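Glycerate dehydrogenase/glyoxylate reductase (Thermus thermophilus, PDB 2CUK) probably catalyses the NAD(P)H-dependent reduction of hydroxypyruvate and glyoxylate, as a member of the D-isomer specific 2-hydroxyacid dehydrogenase family. Local coordinates at residues 1-7 and 44-50; 66-70 and 297-301; 9-13 and 286-291. All blocks are in the same frame, centred on the assembly; numbering follows the deposited sequence.

Contact 1 of 3, residues 1-7 and 44-50; sequences MRVLVTR and AVGLIPT
L4 and L47 each carry CG opposite the backbone N (chi1 177° and 176°), which lays the two leucines side by side on one face of the sheet and brings L47 CD1 to 3.9 Å from L4 CB. On the face shared by V3, V5 and I48, the last has CG1 turned away from its carbonyl carbon (chi1 -60°), and its CD1 ends 4.1 Å from V5 CG2. Between these faces the backbones run as parallel strands, axes 4.7 Å apart. L4 N donates to G46 O at 3.0 Å. L4 O accepts from I48 N at 2.9 Å, and further bonds join V45 N to R2 O and T6 N to I48 O. G46 pairs with V3 in the parallel bridge; a CB there would lie 3.3 Å from V3 CG2. Past the strand ends, T6 OG1 and T50 OG1 both bond to D53 OD2, while R7 NH1 donates to T6 O from above the carbonyl plane and pairs with D53 OD1, so the D53 carboxylate links the residues that follow both strands. P134 and W132 of the second subunit pack on R7 and T50. Strand 2-5 sits between 23-26 and 46-48 (strand order 2-1-3-4-5) in the parallel alpha/beta domain built largely from the N-terminal part of the chain. Helix 34-41 covers L4 through L37 and R40, and helix 283-301 covers V3 and I48 through L297.

Contact 2 of 3, residues 66-70 and 297-301; sequences LKVIA and LLAVL
V68 and V300 meet obliquely, each offering its branched end: V68 CB lies 3.8 Å from V300 CG1, and V68 CG2 is equally close to V300 CG2. V68 CG1, set between the backbone N and the carbonyl carbon (chi1 58°), reaches L297 CG at 3.8 Å, and the two side chains stand roughly at right angles. V68 therefore bridges successive turns of the helix, L297 and V300 being three residues apart. The axes of strand 68-70 and helix segment 297-301 run nearly antiparallel (166°) at a closest approach of 8.6 Å, the layering of a helix on a parallel alpha/beta sheet; the C-terminal helix 283-301 returns to cover the sheet formed by the N-terminal part of the chain. The short side chain of A70 allows a closer backbone approach, A70 CA to L297 CA 5.5 Å against 7.2 Å from K67 CA to L301 CA. A70 CB is 3.9 Å from L297 CB. K67 runs past V300 in the opposite direction, its CD resting 3.9 Å from L301 CD2 and its NZ 3.5 Å from V300 O. L297 also touches L17 of helix 15-19, whereas V300 touches R90 of the neighbouring strand 90-92.

Contact 3 of 3, residues 9-13 and 286-291; sequences LPGKA and RERMAE
A13 and A290 meet methyl to methyl, CB to CB at 3.6 Å, and the same A13 CB lies 3.7 Å from the backbone N of E291. L9 CD1 reaches A290 CB at 4.1 Å, so two loop residues touch this one methyl. P10 CG rests 3.6 Å from R286 CB, the ring crossing the arginine's side chain obliquely. E287 lies along the G11 backbone. Its CG is set away from its carbonyl carbon (chi1 -58°) and the chain is extended beyond, carrying OE2 to 3.7 Å from G11 CA. Glycine suits this place, since a CB would press on E287 CG at 3.2 Å and, with phi at 86°, on the preceding carbonyl oxygen. An alanine in place of E287 would remove the CG and carboxylate and is likely to leave the G11 backbone uncovered on that side. E291 CG also meets A13 CB, and E291 OE1 is salt-bridged at 3.2 Å to R288 NH1, in that arginine's guanidinium plane. Further out, R286 leads its guanidinium to P134 O of the second subunit and to S280 OG, while its carbonyl oxygen is also hydrogen-bonded to Y72 OH, whose residue touches P10 too. P134 and L138 of the second subunit touch L9 and P10. Loop and helix thus meet mainly through carbon, with the E287 carboxylate at the rim, and the hydrogen bonds of R286 go to partners beyond the loop.

Contacts 1 and 2 share one parallel sheet through strands 46-48 and 68-70, their centres 9 Å apart, and touch directly where L47 O faces A70 N at 2.8 Å and V45 O faces K67 N at 2.9 Å, both probable hydrogen bonds between neighbouring strands. Contact 3 adjoins contact 1 in sequence, residues 9-13 following 1-7 closely, with centres 14 Å apart. Contacts 2 and 3 use residues 297-301 and 286-291 of helix 283-301, with centres about 17 Å apart, and do not touch, their nearest atoms being about 7 Å apart. That helix therefore spans from the loop before helix 15-19 to strand 68-70. Contacts 1 and 3 also reach the second subunit, both meeting its P134; contact 2 does not.

Contact 1 of 3, residues 1-7 and 44-50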
loop_
_atom_site.group_PDB
_atom_site.type_symbol
_atom_site.label_atom_id
_atom_site.label_comp_id
_atom_site.label_asym_id
_atom_site.label_seq_id
_atom_site.Cartn_x
_atom_site.Cartn_y
_atom_site.Cartn_z
ATOM N N MET A 1 17.939 41.318 9.727
ATOM C CA MET A 1 18.052 40.246 8.700
ATOM C C MET A 1 16.717 39.533 8.516
ATOM O O MET A 1 16.128 39.035 9.476
ATOM C CB MET A 1 19.123 39.233 9.112
ATOM C CG MET A 1 20.530 39.811 9.187
ATOM S SD MET A 1 21.741 38.604 9.765
ATOM C CE MET A 1 22.417 38.010 8.208
ATOM N N ARG A 2 16.248 39.487 7.276
ATOM C CA ARG A 2 14.981 38.841 6.967
ATOM C C ARG A 2 15.188 37.597 6.110
ATOM O O ARG A 2 16.057 37.567 5.235
ATOM C CB ARG A 2 14.060 39.827 6.243
ATOM C CG ARG A 2 12.680 39.277 5.909
ATOM C CD ARG A 2 11.753 40.382 5.414
ATOM N NE ARG A 2 12.213 40.973 4.161
ATOM C CZ ARG A 2 12.229 40.337 2.994
ATOM N NH1 ARG A 2 11.808 39.081 2.911
ATOM N NH2 ARG A 2 12.668 40.956 1.905
ATOM N N VAL A 3 14.388 36.570 6.379
ATOM C CA VAL A 3 14.452 35.317 5.636
ATOM C C VAL A 3 13.111 35.072 4.951
ATOM O O VAL A 3 12.054 35.225 5.567
ATOM C CB VAL A 3 14.763 34.119 6.568
ATOM C CG1 VAL A 3 14.707 32.811 5.779
ATOM C CG2 VAL A 3 16.138 34.293 7.195
ATOM N N LEU A 4 13.158 34.701 3.676
ATOM C CA LEU A 4 11.945 34.435 2.919
ATOM C C LEU A 4 11.758 32.941 2.658
ATOM O O LEU A 4 12.639 32.279 2.108
ATOM C CB LEU A 4 11.972 35.184 1.585
ATOM C CG LEU A 4 10.786 34.936 0.649
ATOM C CD1 LEU A 4 9.490 35.335 1.339
ATOM C CD2 LEU A 4 10.971 35.725 -0.632
ATOM N N VAL A 5 10.606 32.424 3.074
ATOM C CA VAL A 5 10.258 31.021 2.880
ATOM C C VAL A 5 9.077 31.064 1.915
ATOM O O VAL A 5 8.010 31.579 2.251
ATOM C CB VAL A 5 9.837 30.360 4.208
ATOM C CG1 VAL A 5 9.684 28.857 4.017
ATOM C CG2 VAL A 5 10.867 30.661 5.288
ATOM N N THR A 6 9.281 30.528 0.715
ATOM C CA THR A 6 8.266 30.551 -0.332
ATOM C C THR A 6 6.962 29.799 -0.083
ATOM O O THR A 6 5.992 29.997 -0.813
ATOM C CB THR A 6 8.855 30.065 -1.664
ATOM O OG1 THR A 6 9.272 28.700 -1.534
ATOM C CG2 THR A 6 10.058 30.928 -2.051
ATOM N N ARG A 7 6.932 28.942 0.933
ATOM C CA ARG A 7 5.722 28.184 1.254
ATOM C C ARG A 7 5.650 27.896 2.748
ATOM O O ARG A 7 6.671 27.886 3.433
ATOM C CB ARG A 7 5.702 26.848 0.501
ATOM C CG ARG A 7 5.665 26.951 -1.010
ATOM C CD ARG A 7 4.354 27.533 -1.524
ATOM N NE ARG A 7 4.286 27.448 -2.981
ATOM C CZ ARG A 7 5.127 28.062 -3.807
ATOM N NH1 ARG A 7 6.103 28.822 -3.321
ATOM N NH2 ARG A 7 5.013 27.899 -5.118
ATOM N N ALA A 44 16.202 40.383 1.383
ATOM C CA ALA A 44 16.332 39.173 2.192
ATOM C C ALA A 44 17.756 38.625 2.203
ATOM O O ALA A 44 18.418 38.569 1.172
ATOM C CB ALA A 44 15.373 38.104 1.685
ATOM N N VAL A 45 18.219 38.213 3.376
ATOM C CA VAL A 45 19.561 37.661 3.510
ATOM C C VAL A 45 19.539 36.141 3.341
ATOM O O VAL A 45 20.553 35.532 3.004
ATOM C CB VAL A 45 20.169 38.009 4.887
ATOM C CG1 VAL A 45 19.396 37.311 5.996
ATOM C CG2 VAL A 45 21.633 37.613 4.921
ATOM N N GLY A 46 18.374 35.538 3.573
ATOM C CA GLY A 46 18.239 34.096 3.441
ATOM C C GLY A 46 16.981 33.706 2.685
ATOM O O GLY A 46 15.971 34.405 2.752
ATOM N N LEU A 47 17.035 32.589 1.965
ATOM C CA LEU A 47 15.884 32.126 1.192
ATOM C C LEU A 47 15.714 30.612 1.252
ATOM O O LEU A 47 16.681 29.866 1.094
ATOM C CB LEU A 47 16.026 32.547 -0.275
ATOM C CG LEU A 47 14.937 32.057 -1.236
ATOM C CD1 LEU A 47 13.636 32.787 -0.947
ATOM C CD2 LEU A 47 15.366 32.289 -2.678
ATOM N N ILE A 48 14.478 30.170 1.488
ATOM C CA ILE A 48 14.158 28.744 1.530
ATOM C C ILE A 48 13.044 28.517 0.513
ATOM O O ILE A 48 11.866 28.707 0.815
ATOM C CB ILE A 48 13.653 28.298 2.914
ATOM C CG1 ILE A 48 14.719 28.573 3.975
ATOM C CG2 ILE A 48 13.313 26.806 2.879
ATOM C CD1 ILE A 48 14.244 28.357 5.393
ATOM N N PRO A 49 13.407 28.117 -0.717
ATOM C CA PRO A 49 12.439 27.870 -1.785
ATOM C C PRO A 49 12.031 26.408 -1.883
ATOM O O PRO A 49 12.534 25.563 -1.136
ATOM C CB PRO A 49 13.199 28.316 -3.021
ATOM C CG PRO A 49 14.570 27.762 -2.733
ATOM C CD PRO A 49 14.784 28.059 -1.244
ATOM N N THR A 50 11.117 26.132 -2.812
ATOM C CA THR A 50 10.626 24.783 -3.077
ATOM C C THR A 50 10.859 24.500 -4.557
ATOM O O THR A 50 11.300 25.381 -5.298
ATOM C CB THR A 50 9.107 24.638 -2.789
ATOM O OG1 THR A 50 8.364 25.490 -3.672
ATOM C CG2 THR A 50 8.793 25.001 -1.347
#

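Contact 2 of 3, residues 66-70 and 297-301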
loop_
_atom_site.group_PDB
_atom_site.type_symbol
_atom_site.label_atom_id
_atom_site.label_comp_id
_atom_site.label_asym_id
_atom_site.label_seq_id
_atom_site.Cartn_x
_atom_site.Cartn_y
_atom_site.Cartn_z
ATOM N N LEU A 66 21.637 38.608 -0.831
ATOM C CA LEU A 66 21.272 37.234 -0.495
ATOM C C LEU A 66 22.546 36.440 -0.220
ATOM O O LEU A 66 23.471 36.454 -1.029
ATOM C CB LEU A 66 20.498 36.600 -1.657
ATOM C CG LEU A 66 19.928 35.191 -1.457
ATOM C CD1 LEU A 66 18.892 35.206 -0.346
ATOM C CD2 LEU A 66 19.305 34.706 -2.750
ATOM N N LYS A 67 22.590 35.750 0.918
ATOM C CA LYS A 67 23.767 34.970 1.293
ATOM C C LYS A 67 23.613 33.465 1.101
ATOM O O LYS A 67 24.583 32.766 0.813
ATOM C CB LYS A 67 24.135 35.236 2.756
ATOM C CG LYS A 67 24.434 36.692 3.081
ATOM C CD LYS A 67 24.836 36.882 4.540
ATOM C CE LYS A 67 26.261 36.406 4.814
ATOM N NZ LYS A 67 26.447 34.944 4.608
ATOM N N VAL A 68 22.394 32.960 1.259
ATOM C CA VAL A 68 22.179 31.529 1.129
ATOM C C VAL A 68 20.806 31.136 0.621
ATOM O O VAL A 68 19.794 31.757 0.953
ATOM C CB VAL A 68 22.400 30.824 2.486
ATOM C CG1 VAL A 68 21.462 31.417 3.529
ATOM C CG2 VAL A 68 22.161 29.326 2.352
ATOM N N ILE A 69 20.794 30.095 -0.198
ATOM C CA ILE A 69 19.564 29.542 -0.736
ATOM C C ILE A 69 19.506 28.127 -0.166
ATOM O O ILE A 69 20.157 27.214 -0.679
ATOM C CB ILE A 69 19.592 29.471 -2.280
ATOM C CG1 ILE A 69 19.711 30.880 -2.869
ATOM C CG2 ILE A 69 18.323 28.795 -2.792
ATOM C CD1 ILE A 69 19.817 30.898 -4.379
ATOM N N ALA A 70 18.759 27.960 0.921
ATOM C CA ALA A 70 18.617 26.658 1.561
ATOM C C ALA A 70 17.368 25.987 1.008
ATOM O O ALA A 70 16.251 26.226 1.478
ATOM C CB ALA A 70 18.509 26.819 3.076
ATOM N N LEU A 297 20.779 26.995 6.472
ATOM C CA LEU A 297 20.659 28.444 6.371
ATOM C C LEU A 297 21.345 29.151 7.539
ATOM O O LEU A 297 22.135 30.069 7.328
ATOM C CB LEU A 297 19.184 28.859 6.284
ATOM C CG LEU A 297 18.888 30.353 6.094
ATOM C CD1 LEU A 297 17.579 30.530 5.347
ATOM C CD2 LEU A 297 18.840 31.054 7.443
ATOM N N LEU A 298 21.049 28.729 8.766
ATOM C CA LEU A 298 21.671 29.345 9.934
ATOM C C LEU A 298 23.186 29.200 9.876
ATOM O O LEU A 298 23.919 30.133 10.204
ATOM C CB LEU A 298 21.150 28.715 11.231
ATOM C CG LEU A 298 19.811 29.241 11.758
ATOM C CD1 LEU A 298 19.400 28.462 12.998
ATOM C CD2 LEU A 298 19.941 30.720 12.083
ATOM N N ALA A 299 23.649 28.027 9.458
ATOM C CA ALA A 299 25.081 27.765 9.356
ATOM C C ALA A 299 25.774 28.840 8.522
ATOM O O ALA A 299 26.762 29.432 8.957
ATOM C CB ALA A 299 25.321 26.395 8.741
ATOM N N VAL A 300 25.251 29.091 7.325
ATOM C CA VAL A 300 25.837 30.090 6.441
ATOM C C VAL A 300 25.755 31.496 7.032
ATOM O O VAL A 300 26.697 32.276 6.909
ATOM C CB VAL A 300 25.154 30.089 5.055
ATOM C CG1 VAL A 300 25.762 31.171 4.171
ATOM C CG2 VAL A 300 25.317 28.732 4.398
ATOM N N LEU A 301 24.639 31.820 7.677
ATOM C CA LEU A 301 24.484 33.147 8.265
ATOM C C LEU A 301 25.382 33.362 9.478
ATOM O O LEU A 301 25.640 34.500 9.868
ATOM C CB LEU A 301 23.025 33.397 8.655
ATOM C CG LEU A 301 21.999 33.422 7.519
ATOM C CD1 LEU A 301 20.654 33.871 8.077
ATOM C CD2 LEU A 301 22.452 34.370 6.415
#

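Contact 3 of 3, residues 9-13 and 286-291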
loop_
_atom_site.group_PDB
_atom_site.type_symbol
_atom_site.label_atom_id
_atom_site.label_comp_id
_atom_site.label_asym_id
_atom_site.label_seq_id
_atom_site.Cartn_x
_atom_site.Cartn_y
_atom_site.Cartn_z
ATOM N N LEU A 9 5.482 25.715 6.014
ATOM C CA LEU A 9 6.079 24.419 6.317
ATOM C C LEU A 9 5.474 23.780 7.560
ATOM O O LEU A 9 5.035 24.474 8.476
ATOM C CB LEU A 9 7.589 24.571 6.524
ATOM C CG LEU A 9 8.386 25.302 5.437
ATOM C CD1 LEU A 9 9.851 25.361 5.851
ATOM C CD2 LEU A 9 8.234 24.588 4.096
ATOM N N PRO A 10 5.449 22.439 7.606
ATOM C CA PRO A 10 4.896 21.712 8.748
ATOM C C PRO A 10 5.911 21.692 9.883
ATOM O O PRO A 10 7.120 21.681 9.640
ATOM C CB PRO A 10 4.647 20.327 8.171
ATOM C CG PRO A 10 5.823 20.159 7.255
ATOM C CD PRO A 10 5.891 21.505 6.554
ATOM N N GLY A 11 5.422 21.687 11.119
ATOM C CA GLY A 11 6.324 21.674 12.256
ATOM C C GLY A 11 6.751 23.079 12.639
ATOM O O GLY A 11 6.329 24.052 12.015
ATOM N N LYS A 12 7.596 23.187 13.659
ATOM C CA LYS A 12 8.060 24.488 14.124
ATOM C C LYS A 12 9.558 24.712 13.945
ATOM O O LYS A 12 10.166 25.481 14.689
ATOM C CB LYS A 12 7.687 24.679 15.597
ATOM C CG LYS A 12 6.199 24.906 15.836
ATOM C CD LYS A 12 5.905 25.124 17.313
ATOM C CE LYS A 12 4.492 25.642 17.527
ATOM N NZ LYS A 12 4.283 26.965 16.865
ATOM N N ALA A 13 10.148 24.055 12.951
ATOM C CA ALA A 13 11.575 24.205 12.691
ATOM C C ALA A 13 11.951 25.670 12.492
ATOM O O ALA A 13 13.047 26.093 12.856
ATOM C CB ALA A 13 11.975 23.385 11.463
ATOM N N ARG A 286 8.668 15.630 6.222
ATOM C CA ARG A 286 8.538 17.034 5.846
ATOM C C ARG A 286 9.012 17.988 6.955
ATOM O O ARG A 286 9.546 19.065 6.669
ATOM C CB ARG A 286 7.090 17.345 5.438
ATOM C CG ARG A 286 6.675 16.733 4.080
ATOM C CD ARG A 286 7.386 17.401 2.905
ATOM N NE ARG A 286 7.120 16.735 1.624
ATOM C CZ ARG A 286 5.962 16.781 0.968
ATOM N NH1 ARG A 286 4.939 17.469 1.459
ATOM N NH2 ARG A 286 5.823 16.131 -0.183
ATOM N N GLU A 287 8.831 17.594 8.213
ATOM C CA GLU A 287 9.278 18.429 9.325
ATOM C C GLU A 287 10.798 18.342 9.394
ATOM O O GLU A 287 11.479 19.332 9.662
ATOM C CB GLU A 287 8.666 17.953 10.647
ATOM C CG GLU A 287 7.140 17.941 10.652
ATOM C CD GLU A 287 6.550 17.579 12.010
ATOM O OE1 GLU A 287 7.163 16.769 12.733
ATOM O OE2 GLU A 287 5.463 18.092 12.349
ATOM N N ARG A 288 11.322 17.149 9.137
ATOM C CA ARG A 288 12.758 16.915 9.151
ATOM C C ARG A 288 13.421 17.726 8.037
ATOM O O ARG A 288 14.497 18.292 8.227
ATOM C CB ARG A 288 13.040 15.415 8.982
ATOM C CG ARG A 288 14.516 15.041 8.903
ATOM C CD ARG A 288 15.296 15.514 10.121
ATOM N NE ARG A 288 16.715 15.185 10.002
ATOM C CZ ARG A 288 17.678 15.749 10.723
ATOM N NH1 ARG A 288 17.379 16.678 11.622
ATOM N NH2 ARG A 288 18.941 15.392 10.537
ATOM N N MET A 289 12.773 17.788 6.879
ATOM C CA MET A 289 13.301 18.556 5.763
ATOM C C MET A 289 13.429 20.022 6.165
ATOM O O MET A 289 14.373 20.703 5.765
ATOM C CB MET A 289 12.383 18.427 4.543
ATOM C CG MET A 289 12.549 17.112 3.780
ATOM S SD MET A 289 11.341 16.884 2.455
ATOM C CE MET A 289 11.726 18.292 1.384
ATOM N N ALA A 290 12.472 20.498 6.958
ATOM C CA ALA A 290 12.477 21.881 7.422
ATOM C C ALA A 290 13.653 22.116 8.369
ATOM O O ALA A 290 14.335 23.134 8.272
ATOM C CB ALA A 290 11.159 22.207 8.126
ATOM N N GLU A 291 13.888 21.172 9.278
ATOM C CA GLU A 291 14.988 21.283 10.230
ATOM C C GLU A 291 16.331 21.355 9.509
ATOM O O GLU A 291 17.198 22.146 9.874
ATOM C CB GLU A 291 15.021 20.077 11.175
ATOM C CG GLU A 291 13.724 19.773 11.894
ATOM C CD GLU A 291 13.853 18.571 12.816
ATOM O OE1 GLU A 291 14.423 17.538 12.391
ATOM O OE2 GLU A 291 13.380 18.657 13.967
#